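Local coordinates for hypothetical protein (Legionella pneumophila subsp. pneumophila, PDB 4KH9) that is of unknown function but binds calcium and belongs to the three-domain DUF4785 family, probably exported from the cytoplasm, at residues A[173-186]-A[219-231]. Residues are numbered along the deposited sequence; the frame is centred on the assembly and turned at random.
Sequences YQYGDKLKATISLH and NVFEGTATLDSEL
Strands 178-186 and 220-226 form an antiparallel pair in the central domain, which belongs to the E-set clan and is probably immunoglobulin-like, their N-to-C directions 161° apart. Backbone hydrogen bonds run in both directions between Leu179 and Ala225, Ala181 and Gly223, and Ile183 and Phe221. Beyond them, the type II turn from Gln174 to Asp177 docks on Leu227: Gly176 N gives a 2.7 Å bond to Leu227 O, and Leu227 N returns one of 2.9 Å to Asp177 O. Asp177 OD2 also takes Gln174 N, met from above the carboxylate plane, which braces the turn. At the far end, Asn219 continues the pairing with its side chain: with CG between its backbone N and carbonyl carbon (chi1 68°), ND2 reaches Leu185 O at 2.8 Å, nearly straight at 170°, while Leu185 N bonds Asn219 O. The Asn219 amide stands nearly square to the His186 ring. On the face of Lys178, Thr182 and Val220, the extended Lys180 reaches diagonally to Glu222, NZ lying 3.2 Å from OE2 in a salt bridge. On the other face Leu227 CD1 presses against Tyr173, 3.4 Å from its CB, and touches Leu179 CB at 4.0 Å. The Tyr175 ring turns its edge to Ser229 O, 3.6 Å from CD1. The face carrying Leu179, Ala181 and Ile183 packs on strands 196-202 and 251-264, Leu179 meeting Leu201 and Phe261, while strand 163-168 flanks 178-186 and strand 208-217 flanks 220-226.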
loop_
_atom_site.group_PDB
_atom_site.type_symbol
_atom_site.label_atom_id
_atom_site.label_comp_id
_atom_site.label_asym_id
_atom_site.label_seq_id
_atom_site.Cartn_x
_atom_site.Cartn_y
_atom_site.Cartn_z
ATOM N N TYR A 173 5.160 -4.137 8.793
ATOM C CA TYR A 173 6.454 -3.829 9.388
ATOM C C TYR A 173 6.279 -3.005 10.646
ATOM O O TYR A 173 5.221 -2.428 10.870
ATOM C CB TYR A 173 7.324 -3.028 8.379
ATOM C CG TYR A 173 7.660 -3.728 7.083
ATOM C CD1 TYR A 173 8.802 -4.506 6.969
ATOM C CD2 TYR A 173 6.835 -3.605 5.965
ATOM C CE1 TYR A 173 9.137 -5.128 5.766
ATOM C CE2 TYR A 173 7.139 -4.254 4.771
ATOM C CZ TYR A 173 8.292 -5.008 4.677
ATOM O OH TYR A 173 8.592 -5.612 3.499
ATOM N N GLN A 174 7.337 -2.898 11.437
ATOM C CA GLN A 174 7.353 -2.077 12.632
ATOM C C GLN A 174 8.640 -1.260 12.673
ATOM O O GLN A 174 9.558 -1.495 11.878
ATOM C CB GLN A 174 7.197 -2.924 13.913
ATOM C CG GLN A 174 5.803 -3.513 14.067
ATOM C CD GLN A 174 5.432 -3.778 15.521
ATOM O OE1 GLN A 174 5.981 -4.677 16.166
ATOM N NE2 GLN A 174 4.525 -2.977 16.080
ATOM N N TYR A 175 8.686 -0.297 13.586
ATOM C CA TYR A 175 9.807 0.602 13.793
ATOM C C TYR A 175 11.138 -0.178 13.867
ATOM O O TYR A 175 11.264 -1.100 14.652
ATOM C CB TYR A 175 9.592 1.446 15.069
ATOM C CG TYR A 175 10.730 2.405 15.331
ATOM C CD1 TYR A 175 10.768 3.654 14.718
ATOM C CD2 TYR A 175 11.789 2.050 16.160
ATOM C CE1 TYR A 175 11.842 4.522 14.913
ATOM C CE2 TYR A 175 12.866 2.911 16.362
ATOM C CZ TYR A 175 12.890 4.145 15.734
ATOM O OH TYR A 175 13.948 5.003 15.933
ATOM N N GLY A 176 12.087 0.208 13.021
ATOM C CA GLY A 176 13.397 -0.404 12.982
ATOM C C GLY A 176 13.521 -1.577 12.052
ATOM O O GLY A 176 14.622 -2.086 11.885
ATOM N N ASP A 177 12.412 -2.040 11.442
ATOM C CA ASP A 177 12.545 -3.144 10.500
ATOM C C ASP A 177 13.215 -2.697 9.206
ATOM O O ASP A 177 13.049 -1.548 8.784
ATOM C CB ASP A 177 11.175 -3.740 10.151
ATOM C CG ASP A 177 10.523 -4.569 11.249
ATOM O OD1 ASP A 177 11.197 -4.847 12.263
ATOM O OD2 ASP A 177 9.340 -4.935 11.086
ATOM N N LYS A 178 13.904 -3.614 8.559
ATOM C CA LYS A 178 14.452 -3.398 7.236
ATOM C C LYS A 178 13.448 -3.930 6.223
ATOM O O LYS A 178 13.033 -5.096 6.301
ATOM C CB LYS A 178 15.817 -4.062 7.076
ATOM C CG LYS A 178 16.467 -3.773 5.696
ATOM C CD LYS A 178 18.000 -3.664 5.773
ATOM C CE LYS A 178 18.671 -4.976 6.135
ATOM N NZ LYS A 178 20.152 -4.895 6.066
ATOM N N LEU A 179 13.030 -3.070 5.309
ATOM C CA LEU A 179 12.128 -3.446 4.231
ATOM C C LEU A 179 12.967 -3.877 3.034
ATOM O O LEU A 179 13.931 -3.195 2.707
ATOM C CB LEU A 179 11.210 -2.255 3.862
ATOM C CG LEU A 179 10.184 -2.487 2.727
ATOM C CD1 LEU A 179 8.974 -1.647 2.941
ATOM C CD2 LEU A 179 10.764 -2.102 1.381
ATOM N N LYS A 180 12.576 -4.961 2.365
ATOM C CA LYS A 180 13.207 -5.391 1.129
ATOM C C LYS A 180 12.133 -5.428 0.018
ATOM O O LYS A 180 11.064 -6.000 0.210
ATOM C CB LYS A 180 13.906 -6.733 1.300
ATOM C CG LYS A 180 14.731 -7.162 0.098
ATOM C CD LYS A 180 15.233 -8.589 0.331
ATOM C CE LYS A 180 16.022 -9.104 -0.835
ATOM N NZ LYS A 180 16.309 -10.562 -0.711
ATOM N N ALA A 181 12.397 -4.764 -1.117
ATOM C CA ALA A 181 11.488 -4.754 -2.255
ATOM C C ALA A 181 12.133 -5.420 -3.460
ATOM O O ALA A 181 13.361 -5.424 -3.592
ATOM C CB ALA A 181 11.092 -3.329 -2.604
ATOM N N THR A 182 11.319 -6.045 -4.289
ATOM C CA THR A 182 11.763 -6.645 -5.549
ATOM C C THR A 182 11.012 -5.930 -6.639
ATOM O O THR A 182 9.799 -5.775 -6.523
ATOM C CB THR A 182 11.559 -8.158 -5.565
ATOM O OG1 THR A 182 12.030 -8.686 -4.319
ATOM C CG2 THR A 182 12.278 -8.823 -6.754
ATOM N N ILE A 183 11.732 -5.462 -7.665
ATOM C CA ILE A 183 11.205 -4.687 -8.796
ATOM C C ILE A 183 11.694 -5.371 -10.066
ATOM O O ILE A 183 12.899 -5.478 -10.281
ATOM C CB ILE A 183 11.688 -3.193 -8.671
ATOM C CG1 ILE A 183 11.215 -2.555 -7.343
ATOM C CG2 ILE A 183 11.257 -2.346 -9.896
ATOM C CD1 ILE A 183 12.213 -1.472 -6.719
ATOM N N SER A 184 10.758 -5.848 -10.894
ATOM C CA SER A 184 11.101 -6.591 -12.115
ATOM C C SER A 184 10.328 -6.098 -13.317
ATOM O O SER A 184 9.141 -5.812 -13.220
ATOM C CB SER A 184 10.823 -8.082 -11.947
ATOM O OG SER A 184 10.998 -8.505 -10.608
ATOM N N LEU A 185 11.016 -6.000 -14.450
ATOM C CA LEU A 185 10.409 -5.609 -15.706
ATOM C C LEU A 185 10.297 -6.848 -16.588
ATOM O O LEU A 185 11.315 -7.469 -16.894
ATOM C CB LEU A 185 11.209 -4.490 -16.397
ATOM C CG LEU A 185 10.554 -3.905 -17.679
ATOM C CD1 LEU A 185 9.220 -3.210 -17.354
ATOM C CD2 LEU A 185 11.485 -2.920 -18.360
ATOM N N HIS A 186 9.061 -7.191 -17.012
ATOM C CA HIS A 186 8.816 -8.393 -17.803
ATOM C C HIS A 186 8.117 -8.153 -19.146
ATOM O O HIS A 186 7.305 -7.239 -19.306
ATOM C CB HIS A 186 7.933 -9.369 -17.010
ATOM C CG HIS A 186 8.502 -9.816 -15.694
ATOM N ND1 HIS A 186 9.537 -10.739 -15.629
ATOM C CD2 HIS A 186 8.128 -9.493 -14.434
ATOM C CE1 HIS A 186 9.766 -10.926 -14.340
ATOM N NE2 HIS A 186 8.922 -10.217 -13.585
ATOM N N ASN A 219 17.002 -7.296 -15.736
ATOM C CA ASN A 219 15.655 -6.745 -15.597
ATOM C C ASN A 219 15.106 -6.801 -14.145
ATOM O O ASN A 219 13.914 -6.573 -13.956
ATOM C CB ASN A 219 14.693 -7.517 -16.526
ATOM C CG ASN A 219 14.469 -8.953 -16.085
ATOM O OD1 ASN A 219 15.393 -9.664 -15.652
ATOM N ND2 ASN A 219 13.219 -9.370 -16.073
ATOM N N VAL A 220 15.929 -7.171 -13.147
ATOM C CA VAL A 220 15.464 -7.290 -11.759
ATOM C C VAL A 220 16.359 -6.454 -10.821
ATOM O O VAL A 220 17.600 -6.529 -10.882
ATOM C CB VAL A 220 15.419 -8.781 -11.306
ATOM C CG1 VAL A 220 14.917 -8.922 -9.871
ATOM C CG2 VAL A 220 14.576 -9.641 -12.257
ATOM N N PHE A 221 15.701 -5.709 -9.924
ATOM C CA PHE A 221 16.322 -4.883 -8.893
ATOM C C PHE A 221 15.772 -5.232 -7.539
ATOM O O PHE A 221 14.584 -5.521 -7.407
ATOM C CB PHE A 221 16.090 -3.376 -9.157
ATOM C CG PHE A 221 17.057 -2.781 -10.158
ATOM C CD1 PHE A 221 16.912 -3.020 -11.523
ATOM C CD2 PHE A 221 18.120 -1.999 -9.737
ATOM C CE1 PHE A 221 17.826 -2.490 -12.444
ATOM C CE2 PHE A 221 19.013 -1.450 -10.659
ATOM C CZ PHE A 221 18.866 -1.708 -12.004
ATOM N N GLU A 222 16.635 -5.144 -6.519
ATOM C CA GLU A 222 16.225 -5.265 -5.124
ATOM C C GLU A 222 16.453 -3.937 -4.449
ATOM O O GLU A 222 17.416 -3.251 -4.768
ATOM C CB GLU A 222 16.980 -6.389 -4.409
ATOM C CG GLU A 222 16.554 -7.780 -4.848
ATOM C CD GLU A 222 17.346 -8.906 -4.214
ATOM O OE1 GLU A 222 18.597 -8.825 -4.208
ATOM O OE2 GLU A 222 16.717 -9.902 -3.786
ATOM N N GLY A 223 15.564 -3.562 -3.544
ATOM C CA GLY A 223 15.701 -2.311 -2.819
ATOM C C GLY A 223 15.541 -2.517 -1.327
ATOM O O GLY A 223 14.719 -3.326 -0.910
ATOM N N THR A 224 16.335 -1.816 -0.513
ATOM C CA THR A 224 16.192 -1.879 0.939
ATOM C C THR A 224 16.134 -0.485 1.530
ATOM O O THR A 224 16.667 0.460 0.946
ATOM C CB THR A 224 17.318 -2.680 1.644
ATOM O OG1 THR A 224 18.564 -1.999 1.503
ATOM C CG2 THR A 224 17.428 -4.110 1.171
ATOM N N ALA A 225 15.524 -0.386 2.718
ATOM C CA ALA A 225 15.456 0.789 3.573
ATOM C C ALA A 225 15.060 0.366 4.972
ATOM O O ALA A 225 14.368 -0.640 5.135
ATOM C CB ALA A 225 14.447 1.799 3.018
ATOM N N THR A 226 15.440 1.160 5.967
ATOM C CA THR A 226 15.062 0.994 7.370
ATOM C C THR A 226 13.835 1.824 7.592
ATOM O O THR A 226 13.816 3.005 7.220
ATOM C CB THR A 226 16.232 1.407 8.317
ATOM O OG1 THR A 226 17.301 0.529 8.050
ATOM C CG2 THR A 226 15.869 1.305 9.811
ATOM N N LEU A 227 12.824 1.239 8.229
ATOM C CA LEU A 227 11.596 1.975 8.504
ATOM C C LEU A 227 11.723 2.542 9.894
ATOM O O LEU A 227 11.786 1.799 10.879
ATOM C CB LEU A 227 10.362 1.075 8.332
ATOM C CG LEU A 227 10.086 0.610 6.901
ATOM C CD1 LEU A 227 9.267 -0.639 6.911
ATOM C CD2 LEU A 227 9.363 1.678 6.071
ATOM N N ASP A 228 11.899 3.857 9.969
ATOM C CA ASP A 228 12.163 4.450 11.262
ATOM C C ASP A 228 11.321 5.699 11.481
ATOM O O ASP A 228 11.709 6.571 12.262
ATOM C CB ASP A 228 13.671 4.746 11.418
ATOM C CG ASP A 228 14.303 5.651 10.377
ATOM O OD1 ASP A 228 13.560 6.179 9.505
ATOM O OD2 ASP A 228 15.542 5.833 10.427
ATOM N N SER A 229 10.152 5.772 10.821
ATOM C CA SER A 229 9.213 6.867 11.053
ATOM C C SER A 229 8.662 6.743 12.481
ATOM O O SER A 229 8.361 5.634 12.913
ATOM C CB SER A 229 8.091 6.812 10.022
ATOM O OG SER A 229 7.091 7.777 10.289
ATOM N N GLU A 230 8.572 7.849 13.216
ATOM C CA GLU A 230 8.080 7.824 14.600
ATOM C C GLU A 230 6.635 8.292 14.690
ATOM O O GLU A 230 6.071 8.326 15.787
ATOM C CB GLU A 230 8.964 8.688 15.518
ATOM C CG GLU A 230 10.346 8.096 15.734
ATOM C CD GLU A 230 11.253 8.932 16.612
ATOM O OE1 GLU A 230 11.093 8.881 17.853
ATOM O OE2 GLU A 230 12.139 9.623 16.063
ATOM N N LEU A 231 6.028 8.603 13.547
ATOM C CA LEU A 231 4.672 9.111 13.460
ATOM C C LEU A 231 3.628 8.013 13.434
ATOM O O LEU A 231 3.857 6.931 12.887
ATOM C CB LEU A 231 4.495 9.975 12.202
ATOM C CG LEU A 231 5.460 11.127 11.973
ATOM C CD1 LEU A 231 5.103 11.836 10.686
ATOM C CD2 LEU A 231 5.462 12.136 13.149
#